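Local atomic coordinates of peptide ABC transporter permease (Staphylococcus hominis, PDB entry 6EXS), a protein that probably carries peptides across the cell membrane as a POT-family transporter, and binds a thioalcohol-conjugated dipeptide, a malodour precursor. Residues Arg16-Leu21 against Arg138-Asn143; Ser306-Ile311 against Leu377-Ile382; Thr450-Ile455 against Thr461-Phe466. All blocks are in the same frame, centred on the assembly; numbering follows the deposited sequence.

Contact 1. Residues Arg16-Leu21 against Arg138-Asn143; sequences RGLGVL and RLYPEN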
loop_
_atom_site.group_PDB
_atom_site.type_symbol
_atom_site.label_atom_id
_atom_site.label_comp_id
_atom_site.label_asym_id
_atom_site.label_seq_id
_atom_site.Cartn_x
_atom_site.Cartn_y
_atom_site.Cartn_z
ATOM N N ARG A 16 -3.376 -2.621 -26.591
ATOM C CA ARG A 16 -3.102 -4.046 -26.269
ATOM C C ARG A 16 -2.131 -4.247 -25.103
ATOM O O ARG A 16 -2.230 -5.245 -24.378
ATOM C CB ARG A 16 -2.637 -4.829 -27.499
ATOM C CG ARG A 16 -3.153 -6.262 -27.513
ATOM C CD ARG A 16 -2.689 -7.062 -28.720
ATOM N NE ARG A 16 -3.064 -6.412 -29.973
ATOM C CZ ARG A 16 -4.235 -6.571 -30.582
ATOM N NH1 ARG A 16 -5.151 -7.385 -30.074
ATOM N NH2 ARG A 16 -4.494 -5.922 -31.710
ATOM N N GLY A 17 -1.238 -3.272 -24.925
ATOM C CA GLY A 17 -0.269 -3.211 -23.840
ATOM C C GLY A 17 -0.907 -3.150 -22.463
ATOM O O GLY A 17 -0.274 -3.563 -21.488
ATOM N N LEU A 18 -2.168 -2.639 -22.360
ATOM C CA LEU A 18 -2.908 -2.616 -21.090
ATOM C C LEU A 18 -3.220 -4.070 -20.678
ATOM O O LEU A 18 -3.137 -4.390 -19.495
ATOM C CB LEU A 18 -4.203 -1.762 -21.145
ATOM C CG LEU A 18 -5.004 -1.672 -19.817
ATOM C CD1 LEU A 18 -4.259 -0.865 -18.756
ATOM C CD2 LEU A 18 -6.370 -1.087 -20.025
ATOM N N GLY A 19 -3.521 -4.927 -21.664
ATOM C CA GLY A 19 -3.786 -6.349 -21.462
ATOM C C GLY A 19 -2.587 -7.091 -20.918
ATOM O O GLY A 19 -2.712 -7.863 -19.963
ATOM N N VAL A 20 -1.402 -6.804 -21.491
ATOM C CA VAL A 20 -0.129 -7.387 -21.072
ATOM C C VAL A 20 0.142 -6.996 -19.623
ATOM O O VAL A 20 0.368 -7.881 -18.808
ATOM C CB VAL A 20 1.040 -7.011 -22.032
ATOM C CG1 VAL A 20 2.377 -7.576 -21.549
ATOM C CG2 VAL A 20 0.751 -7.489 -23.448
ATOM N N LEU A 21 0.017 -5.691 -19.290
ATOM C CA LEU A 21 0.300 -5.148 -17.953
ATOM C C LEU A 21 -0.763 -5.483 -16.903
ATOM O O LEU A 21 -0.428 -5.537 -15.708
ATOM C CB LEU A 21 0.602 -3.650 -17.996
ATOM C CG LEU A 21 1.825 -3.293 -18.866
ATOM C CD1 LEU A 21 2.054 -1.828 -18.908
ATOM C CD2 LEU A 21 3.093 -4.040 -18.436
ATOM N N ARG A 138 1.462 6.161 -20.336
ATOM C CA ARG A 138 2.237 6.560 -21.523
ATOM C C ARG A 138 1.867 5.752 -22.800
ATOM O O ARG A 138 2.402 6.009 -23.883
ATOM C CB ARG A 138 3.754 6.557 -21.235
ATOM C CG ARG A 138 4.167 7.691 -20.291
ATOM C CD ARG A 138 5.399 8.456 -20.744
ATOM N NE ARG A 138 6.403 8.539 -19.677
ATOM C CZ ARG A 138 6.485 9.523 -18.785
ATOM N NH1 ARG A 138 5.621 10.533 -18.819
ATOM N NH2 ARG A 138 7.430 9.505 -17.851
ATOM N N LEU A 139 0.888 4.841 -22.670
ATOM C CA LEU A 139 0.313 4.041 -23.756
ATOM C C LEU A 139 -0.747 4.863 -24.492
ATOM O O LEU A 139 -1.127 4.495 -25.605
ATOM C CB LEU A 139 -0.378 2.769 -23.205
ATOM C CG LEU A 139 0.443 1.666 -22.551
ATOM C CD1 LEU A 139 -0.463 0.536 -22.141
ATOM C CD2 LEU A 139 1.522 1.143 -23.483
ATOM N N TYR A 140 -1.259 5.940 -23.846
ATOM C CA TYR A 140 -2.296 6.831 -24.378
ATOM C C TYR A 140 -1.723 8.148 -24.919
ATOM O O TYR A 140 -1.006 8.833 -24.187
ATOM C CB TYR A 140 -3.356 7.154 -23.299
ATOM C CG TYR A 140 -4.078 5.940 -22.762
ATOM C CD1 TYR A 140 -3.562 5.215 -21.687
ATOM C CD2 TYR A 140 -5.273 5.505 -23.334
ATOM C CE1 TYR A 140 -4.194 4.067 -21.221
ATOM C CE2 TYR A 140 -5.930 4.374 -22.856
ATOM C CZ TYR A 140 -5.381 3.654 -21.804
ATOM O OH TYR A 140 -6.011 2.542 -21.320
ATOM N N PRO A 141 -2.106 8.578 -26.143
ATOM C CA PRO A 141 -1.638 9.883 -26.653
ATOM C C PRO A 141 -2.067 11.059 -25.763
ATOM O O PRO A 141 -2.938 10.887 -24.911
ATOM C CB PRO A 141 -2.268 9.963 -28.047
ATOM C CG PRO A 141 -2.577 8.557 -28.412
ATOM C CD PRO A 141 -2.958 7.897 -27.133
ATOM N N GLU A 142 -1.437 12.244 -25.947
ATOM C CA GLU A 142 -1.656 13.457 -25.145
ATOM C C GLU A 142 -3.144 13.787 -24.852
ATOM O O GLU A 142 -3.513 13.873 -23.677
ATOM C CB GLU A 142 -0.921 14.691 -25.731
ATOM C CG GLU A 142 -1.084 14.925 -27.232
ATOM C CD GLU A 142 -0.610 16.258 -27.798
ATOM O OE1 GLU A 142 -1.137 16.672 -28.857
ATOM O OE2 GLU A 142 0.293 16.885 -27.196
ATOM N N ASN A 143 -3.989 13.942 -25.887
ATOM C CA ASN A 143 -5.393 14.331 -25.701
ATOM C C ASN A 143 -6.393 13.156 -25.542
ATOM O O ASN A 143 -7.605 13.404 -25.543
ATOM C CB ASN A 143 -5.836 15.281 -26.831
ATOM C CG ASN A 143 -5.186 16.647 -26.774
ATOM O OD1 ASN A 143 -4.240 16.943 -27.505
ATOM N ND2 ASN A 143 -5.687 17.520 -25.913
#

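Contact 2. Residues Ser306-Ile311 against Leu377-Ile382; sequences SNVLNI and LSYILI. With OLC ((2R)-2,3-dihydroxypropyl (9Z)-octadec-9-enoate), chain F; C3H (2-[[(2~{R})-2-azanyl-3-[(3~{S})-3-methyl-1-oxidanyl-hexan-3-yl]sulfanyl-propanoyl]amino]ethanoic acid), chain O.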
loop_
_atom_site.group_PDB
_atom_site.type_symbol
_atom_site.label_atom_id
_atom_site.label_comp_id
_atom_site.label_asym_id
_atom_site.label_seq_id
_atom_site.Cartn_x
_atom_site.Cartn_y
_atom_site.Cartn_z
ATOM N N SER A 306 -4.592 -5.647 8.552
ATOM C CA SER A 306 -3.645 -6.676 8.110
ATOM C C SER A 306 -2.816 -7.265 9.247
ATOM O O SER A 306 -2.209 -8.310 9.049
ATOM C CB SER A 306 -2.718 -6.128 7.028
ATOM O OG SER A 306 -2.003 -4.989 7.481
ATOM N N ASN A 307 -2.774 -6.605 10.422
ATOM C CA ASN A 307 -1.960 -7.065 11.558
ATOM C C ASN A 307 -2.622 -6.947 12.947
ATOM O O ASN A 307 -2.144 -7.578 13.881
ATOM C CB ASN A 307 -0.599 -6.334 11.560
ATOM C CG ASN A 307 -0.661 -4.829 11.724
ATOM O OD1 ASN A 307 -1.658 -4.170 11.422
ATOM N ND2 ASN A 307 0.427 -4.248 12.167
ATOM N N VAL A 308 -3.679 -6.121 13.090
ATOM C CA VAL A 308 -4.336 -5.875 14.381
ATOM C C VAL A 308 -5.762 -6.476 14.444
ATOM O O VAL A 308 -6.044 -7.273 15.350
ATOM C CB VAL A 308 -4.303 -4.357 14.758
ATOM C CG1 VAL A 308 -5.106 -4.061 16.024
ATOM C CG2 VAL A 308 -2.866 -3.849 14.898
ATOM N N LEU A 309 -6.650 -6.078 13.515
ATOM C CA LEU A 309 -8.050 -6.518 13.496
ATOM C C LEU A 309 -8.232 -8.027 13.242
ATOM O O LEU A 309 -9.121 -8.634 13.848
ATOM C CB LEU A 309 -8.870 -5.679 12.499
ATOM C CG LEU A 309 -10.399 -5.635 12.692
ATOM C CD1 LEU A 309 -10.788 -5.199 14.118
ATOM C CD2 LEU A 309 -11.050 -4.731 11.641
ATOM N N ASN A 310 -7.369 -8.624 12.386
ATOM C CA ASN A 310 -7.373 -10.055 12.049
ATOM C C ASN A 310 -6.946 -10.988 13.222
ATOM O O ASN A 310 -7.566 -12.040 13.408
ATOM C CB ASN A 310 -6.534 -10.323 10.787
ATOM C CG ASN A 310 -5.127 -9.775 10.785
ATOM O OD1 ASN A 310 -4.767 -8.886 11.559
ATOM N ND2 ASN A 310 -4.304 -10.279 9.875
ATOM N N ILE A 311 -5.881 -10.609 13.991
ATOM C CA ILE A 311 -5.401 -11.356 15.163
ATOM C C ILE A 311 -6.471 -11.270 16.264
ATOM O O ILE A 311 -6.721 -12.259 16.951
ATOM C CB ILE A 311 -4.011 -10.884 15.668
ATOM C CG1 ILE A 311 -2.921 -11.012 14.582
ATOM C CG2 ILE A 311 -3.602 -11.642 16.945
ATOM C CD1 ILE A 311 -1.515 -10.482 15.025
ATOM N N LEU A 377 -15.222 5.250 13.080
ATOM C CA LEU A 377 -16.470 4.583 13.493
ATOM C C LEU A 377 -16.352 3.052 13.461
ATOM O O LEU A 377 -17.044 2.378 14.221
ATOM C CB LEU A 377 -17.669 5.050 12.656
ATOM C CG LEU A 377 -18.209 6.436 13.002
ATOM C CD1 LEU A 377 -18.868 7.077 11.797
ATOM C CD2 LEU A 377 -19.146 6.399 14.223
ATOM N N SER A 378 -15.460 2.513 12.599
ATOM C CA SER A 378 -15.201 1.080 12.479
ATOM C C SER A 378 -14.395 0.569 13.687
ATOM O O SER A 378 -14.567 -0.582 14.090
ATOM C CB SER A 378 -14.515 0.759 11.152
ATOM O OG SER A 378 -13.124 1.038 11.152
ATOM N N TYR A 379 -13.543 1.446 14.273
ATOM C CA TYR A 379 -12.757 1.163 15.486
ATOM C C TYR A 379 -13.584 1.376 16.774
ATOM O O TYR A 379 -13.414 0.616 17.722
ATOM C CB TYR A 379 -11.421 1.928 15.496
ATOM C CG TYR A 379 -10.234 1.070 15.101
ATOM C CD1 TYR A 379 -10.375 0.015 14.199
ATOM C CD2 TYR A 379 -8.958 1.338 15.599
ATOM C CE1 TYR A 379 -9.285 -0.776 13.832
ATOM C CE2 TYR A 379 -7.858 0.564 15.226
ATOM C CZ TYR A 379 -8.029 -0.496 14.348
ATOM O OH TYR A 379 -6.965 -1.277 13.986
ATOM N N ILE A 380 -14.524 2.348 16.780
ATOM C CA ILE A 380 -15.462 2.559 17.900
ATOM C C ILE A 380 -16.416 1.344 17.955
ATOM O O ILE A 380 -16.717 0.859 19.044
ATOM C CB ILE A 380 -16.228 3.918 17.780
ATOM C CG1 ILE A 380 -15.286 5.153 17.952
ATOM C CG2 ILE A 380 -17.448 4.007 18.705
ATOM C CD1 ILE A 380 -14.514 5.307 19.288
ATOM N N LEU A 381 -16.848 0.835 16.779
ATOM C CA LEU A 381 -17.721 -0.339 16.660
ATOM C C LEU A 381 -17.073 -1.565 17.320
ATOM O O LEU A 381 -17.654 -2.086 18.271
ATOM C CB LEU A 381 -18.098 -0.610 15.174
ATOM C CG LEU A 381 -18.985 -1.831 14.761
ATOM C CD1 LEU A 381 -18.188 -3.134 14.613
ATOM C CD2 LEU A 381 -20.238 -1.980 15.603
ATOM N N ILE A 382 -15.868 -1.998 16.851
ATOM C CA ILE A 382 -15.176 -3.177 17.383
ATOM C C ILE A 382 -14.783 -2.986 18.878
ATOM O O ILE A 382 -14.968 -3.911 19.675
ATOM C CB ILE A 382 -14.000 -3.652 16.477
ATOM C CG1 ILE A 382 -13.544 -5.089 16.832
ATOM C CG2 ILE A 382 -12.822 -2.670 16.441
ATOM C CD1 ILE A 382 -14.572 -6.230 16.564
HETATM C C18 OLC F . -22.595 4.022 5.316
HETATM C C10 OLC F . -20.619 2.809 15.220
HETATM C C9 OLC F . -20.698 2.101 16.342
HETATM C C17 OLC F . -22.721 4.498 6.749
HETATM C C11 OLC F . -21.676 2.976 14.159
HETATM C C8 OLC F . -21.864 1.271 16.823
HETATM C C24 OLC F . -24.191 -8.423 25.260
HETATM C C16 OLC F . -22.211 3.498 7.782
HETATM C C12 OLC F . -21.147 2.841 12.734
HETATM C C7 OLC F . -21.548 0.455 18.073
HETATM C C15 OLC F . -22.418 3.960 9.219
HETATM C C13 OLC F . -22.063 3.450 11.685
HETATM C C6 OLC F . -22.617 -0.563 18.434
HETATM C C14 OLC F . -21.636 3.171 10.256
HETATM C C5 OLC F . -22.390 -1.274 19.761
HETATM C C4 OLC F . -21.596 -2.566 19.658
HETATM C C3 OLC F . -22.349 -3.805 20.125
HETATM C C2 OLC F . -22.097 -4.175 21.587
HETATM C C21 OLC F . -22.652 -7.148 23.728
HETATM C C1 OLC F . -22.613 -5.536 21.964
HETATM C C22 OLC F . -23.627 -7.069 24.879
HETATM O O19 OLC F . -23.152 -6.302 21.207
HETATM O O25 OLC F . -23.202 -9.271 25.837
HETATM O O23 OLC F . -23.005 -6.456 26.016
HETATM O O20 OLC F . -22.391 -5.800 23.261
HETATM O O2 C3H O . -4.507 -3.117 -2.712
HETATM C C11 C3H O . -5.678 -3.043 -2.602
HETATM O O3 C3H O . -6.374 -2.053 -3.042
HETATM C C10 C3H O . -6.540 -4.042 -1.887
HETATM N N1 C3H O . -5.850 -4.736 -0.827
HETATM C C9 C3H O . -5.773 -4.234 0.394
HETATM O O1 C3H O . -5.425 -3.085 0.623
HETATM C C8 C3H O . -6.147 -5.109 1.544
HETATM N N C3H O . -6.172 -6.496 1.102
HETATM C C7 C3H O . -5.124 -4.990 2.675
HETATM S S C3H O . -5.571 -3.966 4.103
HETATM C C3 C3H O . -6.987 -4.718 5.069
HETATM C C4 C3H O . -6.456 -5.995 5.668
HETATM C C5 C3H O . -8.167 -4.878 4.100
HETATM C C6 C3H O . -9.362 -5.663 4.590
HETATM O O C3H O . -9.598 -6.799 3.825
HETATM C C2 C3H O . -7.442 -3.783 6.187
HETATM C C1 C3H O . -8.872 -3.283 6.080
HETATM C C C3H O . -9.229 -2.383 7.232
#

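Contact 3. Residues Thr450-Ile455 against Thr461-Phe466; sequences TLVKLI and TNYFIF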
loop_
_atom_site.group_PDB
_atom_site.type_symbol
_atom_site.label_atom_id
_atom_site.label_comp_id
_atom_site.label_asym_id
_atom_site.label_seq_id
_atom_site.Cartn_x
_atom_site.Cartn_y
_atom_site.Cartn_z
ATOM N N THR A 450 5.080 1.654 15.421
ATOM C CA THR A 450 5.363 2.036 16.811
ATOM C C THR A 450 4.064 2.037 17.625
ATOM O O THR A 450 4.075 1.638 18.791
ATOM C CB THR A 450 6.097 3.380 16.827
ATOM O OG1 THR A 450 7.256 3.265 16.003
ATOM C CG2 THR A 450 6.518 3.818 18.231
ATOM N N LEU A 451 2.949 2.474 16.996
ATOM C CA LEU A 451 1.595 2.559 17.561
ATOM C C LEU A 451 1.098 1.216 18.109
ATOM O O LEU A 451 0.454 1.195 19.161
ATOM C CB LEU A 451 0.632 3.069 16.468
ATOM C CG LEU A 451 -0.627 3.848 16.877
ATOM C CD1 LEU A 451 -0.275 5.130 17.653
ATOM C CD2 LEU A 451 -1.435 4.227 15.638
ATOM N N VAL A 452 1.421 0.099 17.405
ATOM C CA VAL A 452 1.035 -1.282 17.763
ATOM C C VAL A 452 1.533 -1.681 19.150
ATOM O O VAL A 452 0.950 -2.584 19.752
ATOM C CB VAL A 452 1.404 -2.350 16.702
ATOM C CG1 VAL A 452 0.541 -2.203 15.458
ATOM C CG2 VAL A 452 2.894 -2.322 16.361
ATOM N N LYS A 453 2.584 -0.985 19.658
ATOM C CA LYS A 453 3.174 -1.173 20.988
ATOM C C LYS A 453 2.259 -0.634 22.109
ATOM O O LYS A 453 2.538 -0.893 23.275
ATOM C CB LYS A 453 4.571 -0.531 21.077
ATOM C CG LYS A 453 5.610 -1.158 20.156
ATOM C CD LYS A 453 6.857 -0.303 20.046
ATOM C CE LYS A 453 7.958 -1.021 19.304
ATOM N NZ LYS A 453 9.175 -0.176 19.176
ATOM N N LEU A 454 1.175 0.100 21.768
ATOM C CA LEU A 454 0.218 0.644 22.740
ATOM C C LEU A 454 -0.867 -0.358 23.167
ATOM O O LEU A 454 -1.514 -0.130 24.187
ATOM C CB LEU A 454 -0.448 1.923 22.202
ATOM C CG LEU A 454 0.331 3.214 22.350
ATOM C CD1 LEU A 454 -0.163 4.235 21.373
ATOM C CD2 LEU A 454 0.237 3.757 23.770
ATOM N N ILE A 455 -1.067 -1.446 22.388
ATOM C CA ILE A 455 -2.065 -2.503 22.627
ATOM C C ILE A 455 -1.888 -3.175 24.009
ATOM O O ILE A 455 -2.886 -3.366 24.713
ATOM C CB ILE A 455 -2.104 -3.528 21.453
ATOM C CG1 ILE A 455 -2.556 -2.835 20.133
ATOM C CG2 ILE A 455 -2.999 -4.751 21.789
ATOM C CD1 ILE A 455 -2.155 -3.549 18.801
ATOM N N THR A 461 -9.077 -3.427 23.672
ATOM C CA THR A 461 -10.375 -2.743 23.539
ATOM C C THR A 461 -10.270 -1.230 23.717
ATOM O O THR A 461 -10.907 -0.485 22.966
ATOM C CB THR A 461 -11.432 -3.347 24.464
ATOM O OG1 THR A 461 -10.875 -3.478 25.771
ATOM C CG2 THR A 461 -11.934 -4.684 23.970
ATOM N N ASN A 462 -9.483 -0.774 24.712
ATOM C CA ASN A 462 -9.270 0.651 24.972
ATOM C C ASN A 462 -8.489 1.267 23.827
ATOM O O ASN A 462 -8.731 2.427 23.497
ATOM C CB ASN A 462 -8.541 0.881 26.291
ATOM C CG ASN A 462 -9.234 0.365 27.530
ATOM O OD1 ASN A 462 -10.373 -0.120 27.508
ATOM N ND2 ASN A 462 -8.538 0.460 28.652
ATOM N N TYR A 463 -7.579 0.478 23.198
ATOM C CA TYR A 463 -6.777 0.878 22.035
ATOM C C TYR A 463 -7.694 1.214 20.825
ATOM O O TYR A 463 -7.500 2.254 20.207
ATOM C CB TYR A 463 -5.748 -0.220 21.704
ATOM C CG TYR A 463 -5.000 -0.047 20.396
ATOM C CD1 TYR A 463 -5.485 -0.606 19.213
ATOM C CD2 TYR A 463 -3.764 0.600 20.354
ATOM C CE1 TYR A 463 -4.784 -0.484 18.013
ATOM C CE2 TYR A 463 -3.041 0.704 19.164
ATOM C CZ TYR A 463 -3.564 0.173 17.994
ATOM O OH TYR A 463 -2.872 0.270 16.814
ATOM N N PHE A 464 -8.688 0.357 20.517
ATOM C CA PHE A 464 -9.646 0.582 19.430
ATOM C C PHE A 464 -10.495 1.833 19.688
ATOM O O PHE A 464 -10.725 2.605 18.754
ATOM C CB PHE A 464 -10.570 -0.637 19.219
ATOM C CG PHE A 464 -9.951 -1.881 18.617
ATOM C CD1 PHE A 464 -9.298 -1.830 17.391
ATOM C CD2 PHE A 464 -10.111 -3.120 19.224
ATOM C CE1 PHE A 464 -8.749 -2.984 16.826
ATOM C CE2 PHE A 464 -9.577 -4.276 18.649
ATOM C CZ PHE A 464 -8.889 -4.199 17.461
ATOM N N ILE A 465 -10.937 2.043 20.951
ATOM C CA ILE A 465 -11.744 3.204 21.332
ATOM C C ILE A 465 -10.901 4.489 21.264
ATOM O O ILE A 465 -11.358 5.468 20.674
ATOM C CB ILE A 465 -12.486 3.004 22.693
ATOM C CG1 ILE A 465 -13.422 1.773 22.628
ATOM C CG2 ILE A 465 -13.291 4.261 23.100
ATOM C CD1 ILE A 465 -13.716 1.102 23.975
ATOM N N PHE A 466 -9.669 4.472 21.820
ATOM C CA PHE A 466 -8.746 5.620 21.820
ATOM C C PHE A 466 -8.377 6.078 20.397
ATOM O O PHE A 466 -8.466 7.270 20.105
ATOM C CB PHE A 466 -7.498 5.338 22.684
ATOM C CG PHE A 466 -6.336 6.290 22.513
ATOM C CD1 PHE A 466 -6.406 7.596 22.991
ATOM C CD2 PHE A 466 -5.159 5.876 21.897
ATOM C CE1 PHE A 466 -5.326 8.477 22.831
ATOM C CE2 PHE A 466 -4.081 6.757 21.741
ATOM C CZ PHE A 466 -4.171 8.049 22.210
#

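Contact 1. Residues Arg16-Leu21 against Arg138-Asn143
Two flat groups take part: the peptide group joining Gly17 to Leu18, and the ring of Tyr140. Leu139 lies over one face of the peptide group. Leu139 CD1 lies 3.7 Å from Gly17 C. Leu139 CD1 is also 3.6 Å from Leu18 N. The Tyr140 ring meets the helix with its hydroxyl end, where Tyr140 OH lies 3.9 Å from Leu18 CD2. Ile147 also packs on Tyr140. The hydroxyl oxygen has its polar partner in His14, just ahead of the helix, through a hydrogen bond to ND1. This bond should limit the freedom of the ring end beside Leu18.

The torsions account for both approaches. In Leu139, CG is anti to the carbonyl carbon (chi1 -67°) and the chain runs on extended, which carries CD1 to the helix backbone. Gly17 has no side chain in its path, so the methyl settles on the main chain. In Leu18, CG is anti to the backbone N (chi1 -178°), and CD2 is carried to the Tyr140 hydroxyl.

Residues 16-21 lie at the start of helix 16-44, the first membrane helix of the amino-terminal six-helix bundle of the major facilitator fold. Residues 138-143 are the link between helices 110-137 and 147-174. By the usual topology of the family, this end of the bundle probably faces the cytoplasm.

The contact is buried and rests on van der Waals packing of leucine methyls against a peptide group and a hydroxyl. Leu18 also packs on Val136, Ile153 and Phe154, so it wedges between the two helices that the link connects. Leu21, one turn further on, packs on Ile132, Ile135 and Val136. The carbonyl oxygen of Leu139 is hydrogen-bonded to Gln8 NE2, which ties the link to the amino-terminal tail.

Contact 2. Residues Ser306-Ile311 against Leu377-Ile382
Tyr379 OH is hydrogen-bonded to Gln304 OE1, an amide oxygen that also bonds the hydroxyl of a second tyrosine, Tyr463. Beside this bond, Tyr379 OH touches Val308 CG1 at 3.9 Å, the two side chains crossing at about a right angle. The Tyr379 ring is steadied further by an edge-to-face stack with Phe464.

The second point of contact is purely apolar. Leu309 CD1 sits against both branches of Ile382, 3.9 Å from CG1 and 4.0 Å from CG2. Ile382 CG1 lies opposite the backbone N (chi1 -164°), which places both branches before the leucine methyl.

Both segments belong to the carboxy-terminal bundle of the major facilitator fold. Between helices 279-302 and 309-316 the chain is non-helical for a few residues. Val308 from there and Leu309 at the start of helix 309-316 pack on helix 364-389.

Ser306 lies at the ligand pocket: its N is 3.5 Å from C4 of the bound peptide conjugate, on the methyl branch of the thioether carbon. Ser306 O takes a weak hydrogen bond from Asn310 ND2, across the start of the resumed helix. On its lipid side, helix 364-389 meets a monoolein chain, with Leu381 CD2 3.7 Å from C7 of the lipid.

Contact 3. Residues Thr450-Ile455 against Thr461-Phe466
The chain turns back on itself here: helix 430-451 runs out through a 3-10 turn at 452-454, and helix 460-479 returns beside it, bringing the CA atoms of Ile455 and Tyr463 to 5.8 Å. Every close contact of residues 461-466 is made by Tyr463. Ile455 lies over one face of its ring in a CH-pi contact. Ile455 CG1 is 3.5 Å from the centroid of the Tyr463 ring and only 5° off the ring normal, so it sits almost exactly above the centre. Ile455 CD1 follows toward the hydroxyl end of the same ring, 4.1 Å from Tyr463 CZ.

The edge of the ring is occupied too. Leu451 O lies near the ring plane, 3.5 Å from Tyr463 CE2. This carbonyl oxygen also accepts the backbone hydrogen bond of Leu454 N, part of the 3-10 turn. Leu454 CB comes to the same edge, 4.0 Å from Tyr463 CD2. Tyr463 points into the turn because its CG lies opposite the backbone N (chi1 171°).

This is the helical hairpin between the last two membrane helices of the major facilitator fold. By the usual topology it probably lies at the outer face of the membrane. The short connection holds one small helix, about 455-458. The tyrosine ring thus fits between the end of helix 430-451 and the connection.

The hydroxyl of Tyr463 passes the turn, with Val452 and Leu451 beside it; its polar partner is Gln304. Lys453 forms a salt bridge with Asp250 of helix 249-273. Val452 of the turn packs on Ser61 of helix 56-72, and Ile455 of the connection packs on Met60 of the same helix, so the hairpin touches the amino-terminal bundle.

Overall arrangement
Contacts 2 and 3 are neighbours, with centres about 10 Å apart on the same side of the chain's centre. They touch directly: Tyr379 CB lies 3.4 Å from Phe464 O, and Val308 CG2 lies 3.8 Å from Val452 CG1. Together they pack the likely outer end of the carboxy-terminal bundle. Contact 2 borders the pocket through Ser306, while the side chain of Tyr463 in contact 3 stays about 12 Å from the bound conjugate. Contact 1 lies on the opposite side of the centre, its own centre about 39 Å from that of contact 2 and about 44 Å from that of contact 3.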